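Pleckstrin homology domain-containing family M member 2 (Homo sapiens, PDB 3CXB) is the human kinesin-interacting protein SKIP, whose PH domain forms a complex with the Salmonella effector SifA and so probably links it to kinesin. Local coordinates at residues G4-K9 and C23-S28. Numbering follows the deposited sequence.
Sequences GMLHYK and CFVVLS
Gly4, Met5 and Leu6 pair in antiparallel register with Val25, Phe24 and Cys23, joining the first two strands of the PH-domain barrel, a strongly bent antiparallel sheet closed off by a C-terminal helix. Two hydrogen-bonded pairs flank a non-hydrogen-bonded one. At Gly4–Val25 the bonds run from Gly4 N to Val25 O (2.8 Å) and from Val25 N back to Gly4 O (2.7 Å); at Leu6–Cys23 each N-H again meets the other residue's carbonyl oxygen, but both donors stand tilted from the carbonyl plane. The short strand axes lie 124° apart in direction, consistent with strands that twist and diverge beyond the three pairs as the sheet coils into a barrel.

Alternation of side chains then sorts the contact into two faces. Leu6, Cys23 and Val25 share the inner one, where Leu6 and Val25 both pack against Trp92 of helix 86-100; Leu6 CD2 reaches Val25 CG2 only loosely, at 4.4 Å. Met5 and Phe24, a directly facing pair, occupy the other. The Met5 chain, bent at chi2 and chi3, brings SD to 3.7 Å from Phe24 CB and beside Cys23 O, while the sulfur lies obliquely to the ring in a Met-aromatic contact, 5.2 Å from its centroid. With CG anti to the backbone N (chi1 177°), Phe24 carries its ring beside the Gly4 backbone, where CD2 comes within 3.4 Å of Gly4 O, which is obliquely placed to the ring.

Beyond the paired residues, Tyr8 lays one edge of its ring against Cys23, with Leu81 and Leu44 also touching the tyrosine side chain. Cys23 CB lies near the ring plane, 3.4 Å from both Tyr8 CD2 and Tyr8 CE2.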
loop_
_atom_site.group_PDB
_atom_site.type_symbol
_atom_site.label_atom_id
_atom_site.label_comp_id
_atom_site.label_asym_id
_atom_site.label_seq_id
_atom_site.Cartn_x
_atom_site.Cartn_y
_atom_site.Cartn_z
ATOM N N GLY B 4 -3.216 -9.723 2.152
ATOM C CA GLY B 4 -2.986 -9.584 3.561
ATOM C C GLY B 4 -3.584 -8.318 4.100
ATOM O O GLY B 4 -4.007 -7.439 3.351
ATOM N N MET B 5 -3.605 -8.229 5.418
ATOM C CA MET B 5 -4.147 -7.075 6.097
ATOM C C MET B 5 -3.002 -6.099 6.390
ATOM O O MET B 5 -1.914 -6.514 6.780
ATOM C CB MET B 5 -4.813 -7.524 7.402
ATOM C CG MET B 5 -5.961 -6.622 7.870
ATOM S SD MET B 5 -7.426 -6.682 6.760
ATOM C CE MET B 5 -8.314 -7.975 7.478
ATOM N N LEU B 6 -3.240 -4.809 6.190
ATOM C CA LEU B 6 -2.220 -3.795 6.445
ATOM C C LEU B 6 -2.896 -2.561 7.021
ATOM O O LEU B 6 -4.086 -2.582 7.328
ATOM C CB LEU B 6 -1.493 -3.415 5.140
ATOM C CG LEU B 6 -0.440 -4.342 4.497
ATOM C CD1 LEU B 6 -1.002 -5.702 4.112
ATOM C CD2 LEU B 6 0.063 -3.679 3.248
ATOM N N HIS B 7 -2.128 -1.491 7.184
ATOM C CA HIS B 7 -2.661 -0.228 7.686
ATOM C C HIS B 7 -2.267 0.815 6.644
ATOM O O HIS B 7 -1.429 0.543 5.785
ATOM C CB HIS B 7 -2.044 0.130 9.044
ATOM C CG HIS B 7 -2.354 -0.851 10.132
ATOM N ND1 HIS B 7 -1.933 -0.680 11.434
ATOM C CD2 HIS B 7 -3.027 -2.026 10.109
ATOM C CE1 HIS B 7 -2.328 -1.709 12.164
ATOM N NE2 HIS B 7 -2.994 -2.541 11.384
ATOM N N TYR B 8 -2.868 1.995 6.696
ATOM C CA TYR B 8 -2.505 3.017 5.734
ATOM C C TYR B 8 -2.836 4.398 6.257
ATOM O O TYR B 8 -3.923 4.631 6.771
ATOM C CB TYR B 8 -3.198 2.752 4.388
ATOM C CG TYR B 8 -4.693 2.992 4.354
ATOM C CD1 TYR B 8 -5.210 4.260 4.096
ATOM C CD2 TYR B 8 -5.596 1.950 4.577
ATOM C CE1 TYR B 8 -6.590 4.489 4.062
ATOM C CE2 TYR B 8 -6.984 2.169 4.545
ATOM C CZ TYR B 8 -7.468 3.442 4.288
ATOM O OH TYR B 8 -8.822 3.685 4.264
ATOM N N LYS B 9 -1.881 5.311 6.144
ATOM C CA LYS B 9 -2.081 6.674 6.607
ATOM C C LYS B 9 -3.036 7.385 5.670
ATOM O O LYS B 9 -3.821 8.229 6.096
ATOM C CB LYS B 9 -0.745 7.418 6.653
ATOM C CG LYS B 9 -0.847 8.882 7.056
ATOM C CD LYS B 9 0.541 9.462 7.320
ATOM C CE LYS B 9 0.507 10.957 7.612
ATOM N NZ LYS B 9 -0.059 11.728 6.471
ATOM N N CYS B 23 -6.707 -1.913 6.577
ATOM C CA CYS B 23 -7.247 -2.200 5.259
ATOM C C CYS B 23 -6.870 -3.623 4.851
ATOM O O CYS B 23 -6.065 -4.282 5.514
ATOM C CB CYS B 23 -6.690 -1.213 4.221
ATOM S SG CYS B 23 -4.952 -1.520 3.665
ATOM N N PHE B 24 -7.462 -4.089 3.757
ATOM C CA PHE B 24 -7.167 -5.417 3.249
ATOM C C PHE B 24 -6.583 -5.279 1.851
ATOM O O PHE B 24 -7.164 -4.614 0.980
ATOM C CB PHE B 24 -8.420 -6.264 3.195
ATOM C CG PHE B 24 -8.193 -7.611 2.604
ATOM C CD1 PHE B 24 -8.862 -7.999 1.462
ATOM C CD2 PHE B 24 -7.283 -8.486 3.173
ATOM C CE1 PHE B 24 -8.634 -9.242 0.891
ATOM C CE2 PHE B 24 -7.051 -9.729 2.611
ATOM C CZ PHE B 24 -7.728 -10.104 1.461
ATOM N N VAL B 25 -5.444 -5.918 1.617
ATOM C CA VAL B 25 -4.799 -5.776 0.327
ATOM C C VAL B 25 -4.599 -7.049 -0.465
ATOM O O VAL B 25 -4.273 -8.090 0.079
ATOM C CB VAL B 25 -3.449 -5.057 0.501
ATOM C CG1 VAL B 25 -2.681 -5.062 -0.804
ATOM C CG2 VAL B 25 -3.690 -3.630 0.973
ATOM N N VAL B 26 -4.792 -6.940 -1.772
ATOM C CA VAL B 26 -4.643 -8.078 -2.666
ATOM C C VAL B 26 -3.858 -7.637 -3.898
ATOM O O VAL B 26 -4.171 -6.610 -4.488
ATOM C CB VAL B 26 -6.038 -8.598 -3.140
ATOM C CG1 VAL B 26 -5.887 -9.740 -4.130
ATOM C CG2 VAL B 26 -6.854 -9.045 -1.954
ATOM N N LEU B 27 -2.835 -8.408 -4.266
ATOM C CA LEU B 27 -2.035 -8.125 -5.455
ATOM C C LEU B 27 -2.243 -9.307 -6.379
ATOM O O LEU B 27 -1.527 -10.307 -6.305
ATOM C CB LEU B 27 -0.535 -7.993 -5.125
ATOM C CG LEU B 27 0.399 -7.989 -6.360
ATOM C CD1 LEU B 27 0.014 -6.833 -7.286
ATOM C CD2 LEU B 27 1.864 -7.896 -5.959
ATOM N N SER B 28 -3.242 -9.212 -7.236
ATOM C CA SER B 28 -3.508 -10.313 -8.138
ATOM C C SER B 28 -3.163 -9.933 -9.553
ATOM O O SER B 28 -3.580 -8.889 -10.056
ATOM C CB SER B 28 -4.965 -10.749 -8.066
ATOM O OG SER B 28 -5.164 -11.853 -8.927
#